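Long-range contacts in beta-glucosidase (Chaetomella raphigera, PDB 6JXG), which probably hydrolyses terminal, non-reducing beta-D-glucosyl residues with release of beta-D-glucose, as a secreted family 3 glycoside hydrolase of cellulose degradation: residues A[582-587]-A[630-635]; A[616-621]-A[664-669]. One frame throughout, in Å; residues are numbered along the deposited sequence.

Contact 1: residues A[582-587]-A[630-635]; sequences FQYSQL and EVAQLY
With chi1 at -60° and -75°, F582 and Y584 both set CG opposite the carbonyl carbon and reach across to E630, whose own CG lies anti to its backbone N before the chain bends at chi2. E630 CB sits over the F582 ring, 3.4 Å from its centroid and almost exactly on the ring normal, a CH-pi contact; the bend then turns the carboxylate nearly parallel to the ring, the two planes 11° apart. Y584 comes in crosswise. Its OH donates to E630 OE1 at 2.6 Å, meeting that oxygen from above the carboxylate plane, while OE1 stays at the edge of the tyrosine ring, in its plane. Beside this bond, Y584 CE1 packs 3.9 Å from A632 CB, where a small residue accepts the approaching ring. An acid suits this buried position because its charge is answered: OE2 forms a salt bridge with K528. With an alanine in place of F582, the methylenes of E630 would probably lose their aromatic cover, a gap would open there and the carboxylate would be freer to turn from Y584. The two strands, 9.6 Å apart at closest approach, belong to opposing sheets of a beta sandwich. F582 also packs on V620 of strand 612-622, Y584 on R705 and L706 of strand 704-711, and A632 on V666 and F668 of strand 663-671.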
# COMPACT_ATOMS: atom_id res chain seq x y z
N PHE A 582 3.28 27.05 -6.65
CA PHE A 582 3.21 26.70 -8.04
C PHE A 582 1.96 27.30 -8.70
O PHE A 582 0.90 27.47 -8.09
CB PHE A 582 3.14 25.18 -8.13
CG PHE A 582 4.30 24.51 -7.53
CD1 PHE A 582 5.43 24.28 -8.27
CD2 PHE A 582 4.26 24.09 -6.21
CE1 PHE A 582 6.54 23.63 -7.70
CE2 PHE A 582 5.35 23.47 -5.63
CZ PHE A 582 6.48 23.24 -6.38
N GLN A 583 2.13 27.64 -9.96
CA GLN A 583 1.06 28.16 -10.80
C GLN A 583 0.86 27.29 -12.00
O GLN A 583 1.81 26.75 -12.54
CB GLN A 583 1.36 29.58 -11.24
CG GLN A 583 1.24 30.55 -10.07
CD GLN A 583 1.83 31.90 -10.41
OE1 GLN A 583 2.47 32.06 -11.45
NE2 GLN A 583 1.67 32.85 -9.51
N TYR A 584 -0.39 27.12 -12.40
CA TYR A 584 -0.71 26.17 -13.44
C TYR A 584 -1.32 26.93 -14.62
O TYR A 584 -2.09 27.85 -14.41
CB TYR A 584 -1.76 25.23 -12.93
CG TYR A 584 -1.36 24.16 -11.97
CD1 TYR A 584 -1.59 22.81 -12.27
CD2 TYR A 584 -0.87 24.49 -10.72
CE1 TYR A 584 -1.31 21.80 -11.36
CE2 TYR A 584 -0.51 23.48 -9.84
CZ TYR A 584 -0.77 22.16 -10.15
OH TYR A 584 -0.40 21.16 -9.30
N SER A 585 -1.01 26.55 -15.84
CA SER A 585 -1.63 27.14 -16.99
C SER A 585 -1.57 26.18 -18.18
O SER A 585 -1.07 25.05 -18.08
CB SER A 585 -0.96 28.46 -17.34
OG SER A 585 0.38 28.23 -17.69
N GLN A 586 -2.06 26.66 -19.31
CA GLN A 586 -1.90 25.98 -20.59
C GLN A 586 -2.43 24.55 -20.64
O GLN A 586 -1.71 23.61 -20.94
CB GLN A 586 -0.44 26.07 -21.02
CG GLN A 586 -0.06 27.51 -21.40
CD GLN A 586 1.27 27.61 -22.10
OE1 GLN A 586 1.60 26.79 -22.99
NE2 GLN A 586 2.06 28.61 -21.72
N LEU A 587 -3.70 24.35 -20.32
CA LEU A 587 -4.23 23.02 -20.34
C LEU A 587 -4.39 22.60 -21.79
O LEU A 587 -4.89 23.36 -22.57
CB LEU A 587 -5.60 23.06 -19.77
CG LEU A 587 -6.31 21.95 -19.04
CD1 LEU A 587 -7.74 21.88 -19.43
CD2 LEU A 587 -5.69 20.61 -18.99
N GLU A 630 6.20 19.61 -7.34
CA GLU A 630 4.74 19.63 -7.26
C GLU A 630 4.14 18.37 -7.86
O GLU A 630 4.60 17.88 -8.90
CB GLU A 630 4.23 20.86 -8.01
CG GLU A 630 2.74 20.90 -8.28
CD GLU A 630 1.90 21.15 -7.04
OE1 GLU A 630 0.84 21.85 -7.16
OE2 GLU A 630 2.27 20.62 -5.98
N VAL A 631 3.11 17.84 -7.21
CA VAL A 631 2.35 16.70 -7.71
C VAL A 631 1.09 17.24 -8.37
O VAL A 631 0.13 17.58 -7.70
CB VAL A 631 1.98 15.67 -6.59
CG1 VAL A 631 1.18 14.49 -7.15
CG2 VAL A 631 3.20 15.16 -5.93
N ALA A 632 1.15 17.42 -9.70
CA ALA A 632 -0.06 17.81 -10.45
C ALA A 632 -0.99 16.62 -10.56
O ALA A 632 -0.54 15.51 -10.79
CB ALA A 632 0.31 18.30 -11.79
N GLN A 633 -2.28 16.87 -10.47
CA GLN A 633 -3.31 15.84 -10.39
C GLN A 633 -4.38 16.14 -11.39
O GLN A 633 -4.72 17.33 -11.58
CB GLN A 633 -3.94 15.76 -9.02
CG GLN A 633 -2.90 15.42 -7.98
CD GLN A 633 -3.29 15.80 -6.57
OE1 GLN A 633 -4.41 15.59 -6.15
NE2 GLN A 633 -2.33 16.34 -5.84
N LEU A 634 -4.91 15.07 -11.99
CA LEU A 634 -6.03 15.10 -12.92
C LEU A 634 -7.17 14.29 -12.38
O LEU A 634 -7.01 13.09 -12.12
CB LEU A 634 -5.64 14.42 -14.23
CG LEU A 634 -6.37 14.64 -15.55
CD1 LEU A 634 -6.42 13.45 -16.47
CD2 LEU A 634 -7.57 15.51 -15.58
N TYR A 635 -8.34 14.94 -12.28
CA TYR A 635 -9.62 14.37 -11.85
C TYR A 635 -10.62 14.51 -13.04
O TYR A 635 -10.61 15.52 -13.82
CB TYR A 635 -10.17 15.06 -10.59
CG TYR A 635 -9.28 14.90 -9.38
CD1 TYR A 635 -9.48 13.88 -8.48
CD2 TYR A 635 -8.18 15.73 -9.19
CE1 TYR A 635 -8.62 13.72 -7.37
CE2 TYR A 635 -7.32 15.56 -8.10
CZ TYR A 635 -7.52 14.52 -7.22
OH TYR A 635 -6.64 14.39 -6.16

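Contact 2: residues A[616-621]-A[664-669]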
# COMPACT_ATOMS: atom_id res chain seq x y z
N VAL A 616 -3.64 14.55 -21.65
CA VAL A 616 -3.90 15.87 -21.12
C VAL A 616 -2.55 16.44 -20.66
O VAL A 616 -1.70 15.65 -20.11
CB VAL A 616 -4.88 15.77 -19.92
CG1 VAL A 616 -5.00 17.07 -19.15
CG2 VAL A 616 -6.22 15.23 -20.38
N THR A 617 -2.29 17.75 -20.90
CA THR A 617 -1.12 18.36 -20.39
C THR A 617 -1.40 19.68 -19.74
O THR A 617 -2.47 20.26 -19.90
CB THR A 617 0.03 18.54 -21.41
OG1 THR A 617 -0.26 19.62 -22.29
CG2 THR A 617 0.24 17.23 -22.21
N ALA A 618 -0.40 20.13 -19.00
CA ALA A 618 -0.45 21.48 -18.42
C ALA A 618 0.93 21.96 -18.16
O ALA A 618 1.91 21.17 -18.10
CB ALA A 618 -1.31 21.52 -17.14
N LYS A 619 1.04 23.28 -18.01
CA LYS A 619 2.30 23.89 -17.64
C LYS A 619 2.27 24.26 -16.16
O LYS A 619 1.29 24.89 -15.70
CB LYS A 619 2.57 25.17 -18.44
CG LYS A 619 3.81 25.91 -17.96
CD LYS A 619 4.33 26.79 -19.08
CE LYS A 619 3.64 28.12 -19.19
NZ LYS A 619 3.92 28.80 -17.92
N VAL A 620 3.36 23.91 -15.44
CA VAL A 620 3.43 24.21 -14.02
C VAL A 620 4.70 25.05 -13.84
O VAL A 620 5.76 24.78 -14.49
CB VAL A 620 3.62 22.93 -13.19
CG1 VAL A 620 3.79 23.25 -11.73
CG2 VAL A 620 2.43 22.01 -13.39
N THR A 621 4.56 26.08 -13.01
CA THR A 621 5.59 27.08 -12.80
C THR A 621 5.80 27.21 -11.34
O THR A 621 4.82 27.35 -10.60
CB THR A 621 5.11 28.44 -13.31
OG1 THR A 621 4.97 28.37 -14.75
CG2 THR A 621 6.13 29.49 -13.01
N GLY A 664 7.66 23.84 -16.34
CA GLY A 664 7.73 22.54 -17.03
C GLY A 664 6.37 22.04 -17.43
O GLY A 664 5.36 22.60 -17.03
N THR A 665 6.34 20.98 -18.22
CA THR A 665 5.09 20.36 -18.60
C THR A 665 4.78 19.08 -17.82
O THR A 665 5.65 18.25 -17.63
CB THR A 665 5.12 20.07 -20.06
OG1 THR A 665 5.21 21.33 -20.78
CG2 THR A 665 3.87 19.35 -20.48
N VAL A 666 3.55 18.96 -17.35
CA VAL A 666 3.02 17.70 -16.78
C VAL A 666 2.13 17.05 -17.78
O VAL A 666 1.48 17.70 -18.53
CB VAL A 666 2.34 17.91 -15.39
CG1 VAL A 666 3.39 18.37 -14.45
CG2 VAL A 666 1.20 18.88 -15.45
N THR A 667 2.12 15.72 -17.77
CA THR A 667 1.44 14.93 -18.79
C THR A 667 0.67 13.83 -18.14
O THR A 667 1.21 13.15 -17.24
CB THR A 667 2.50 14.36 -19.74
OG1 THR A 667 3.05 15.47 -20.46
CG2 THR A 667 1.92 13.37 -20.68
N PHE A 668 -0.59 13.68 -18.55
CA PHE A 668 -1.43 12.61 -18.03
C PHE A 668 -1.91 11.79 -19.22
O PHE A 668 -2.70 12.30 -19.98
CB PHE A 668 -2.67 13.16 -17.25
CG PHE A 668 -2.32 14.28 -16.30
CD1 PHE A 668 -1.58 14.00 -15.12
CD2 PHE A 668 -2.61 15.59 -16.61
CE1 PHE A 668 -1.28 15.02 -14.20
CE2 PHE A 668 -2.23 16.63 -15.71
CZ PHE A 668 -1.58 16.34 -14.49
N ASN A 669 -1.48 10.53 -19.32
CA ASN A 669 -1.99 9.60 -20.35
C ASN A 669 -3.14 8.75 -19.84
O ASN A 669 -3.04 8.08 -18.78
CB ASN A 669 -0.83 8.74 -20.84
CG ASN A 669 0.25 9.56 -21.49
OD1 ASN A 669 -0.03 10.38 -22.39
ND2 ASN A 669 1.48 9.39 -21.02
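Residues 616-621 and 664-669 are neighbouring antiparallel strands, paired through their backbones in the three-stranded sheet of the C-terminal fibronectin type III-like region. Six hydrogen bonds join them, two at each of the hydrogen-bonded pairs V616-F668, A618-V666 and V620-G664; the shortest runs from F668 N to V616 O at 2.7 Å. Between these rungs lie the non-hydrogen-bonded pairs T617-T667 and K619-T665, with CA-H...O contacts such as T617 CA to V666 O (3.3 Å). Side chains alternating along each strand give the sheet two unlike faces, as in a beta sandwich: V616, A618, V620, V666 and F668 turn toward the opposing sheet, whereas the threonines and K619 occupy the other side. On the apolar face V616 and F668 cross obliquely, CG1 of the valine 3.8 Å from CD2 of the ring. V620 meets V666 at about a right angle, CG2 to CG1 at 3.9 Å, and A618 brings its CB within 4.0 Å of V666 CG2. Across the polar face T617 and T667 lie side by side, the methyl CG2 of T617 3.7 Å from T667 OG1, while T617 OG1 turns to T588 on strand 582-591. Beta-branched residues suit extended backbone, and F668 reaches A632 and L634 of strand 628-637.

Contacts 1 and 2 describe the same sandwich in two directions: contact 2 knits two strands within one sheet, and contact 1 spans from that sheet to the other. Their centres are about 6 Å apart. Strand 612-622 is central in its sheet, bonded to 663-671 on one side and to 582-591 on the other, where K619 N and S585 O are 2.8 Å apart, as are Q583 N and T621 O, both probable hydrogen bonds. The segments alternate along the chain, and strand 612-622 leads directly into 628-637, carrying the chain from one sheet to the other. The centres of contacts 1 and 2 lie about 25 and 26 Å from the centre of the chain, as structural packing of the C-terminal region.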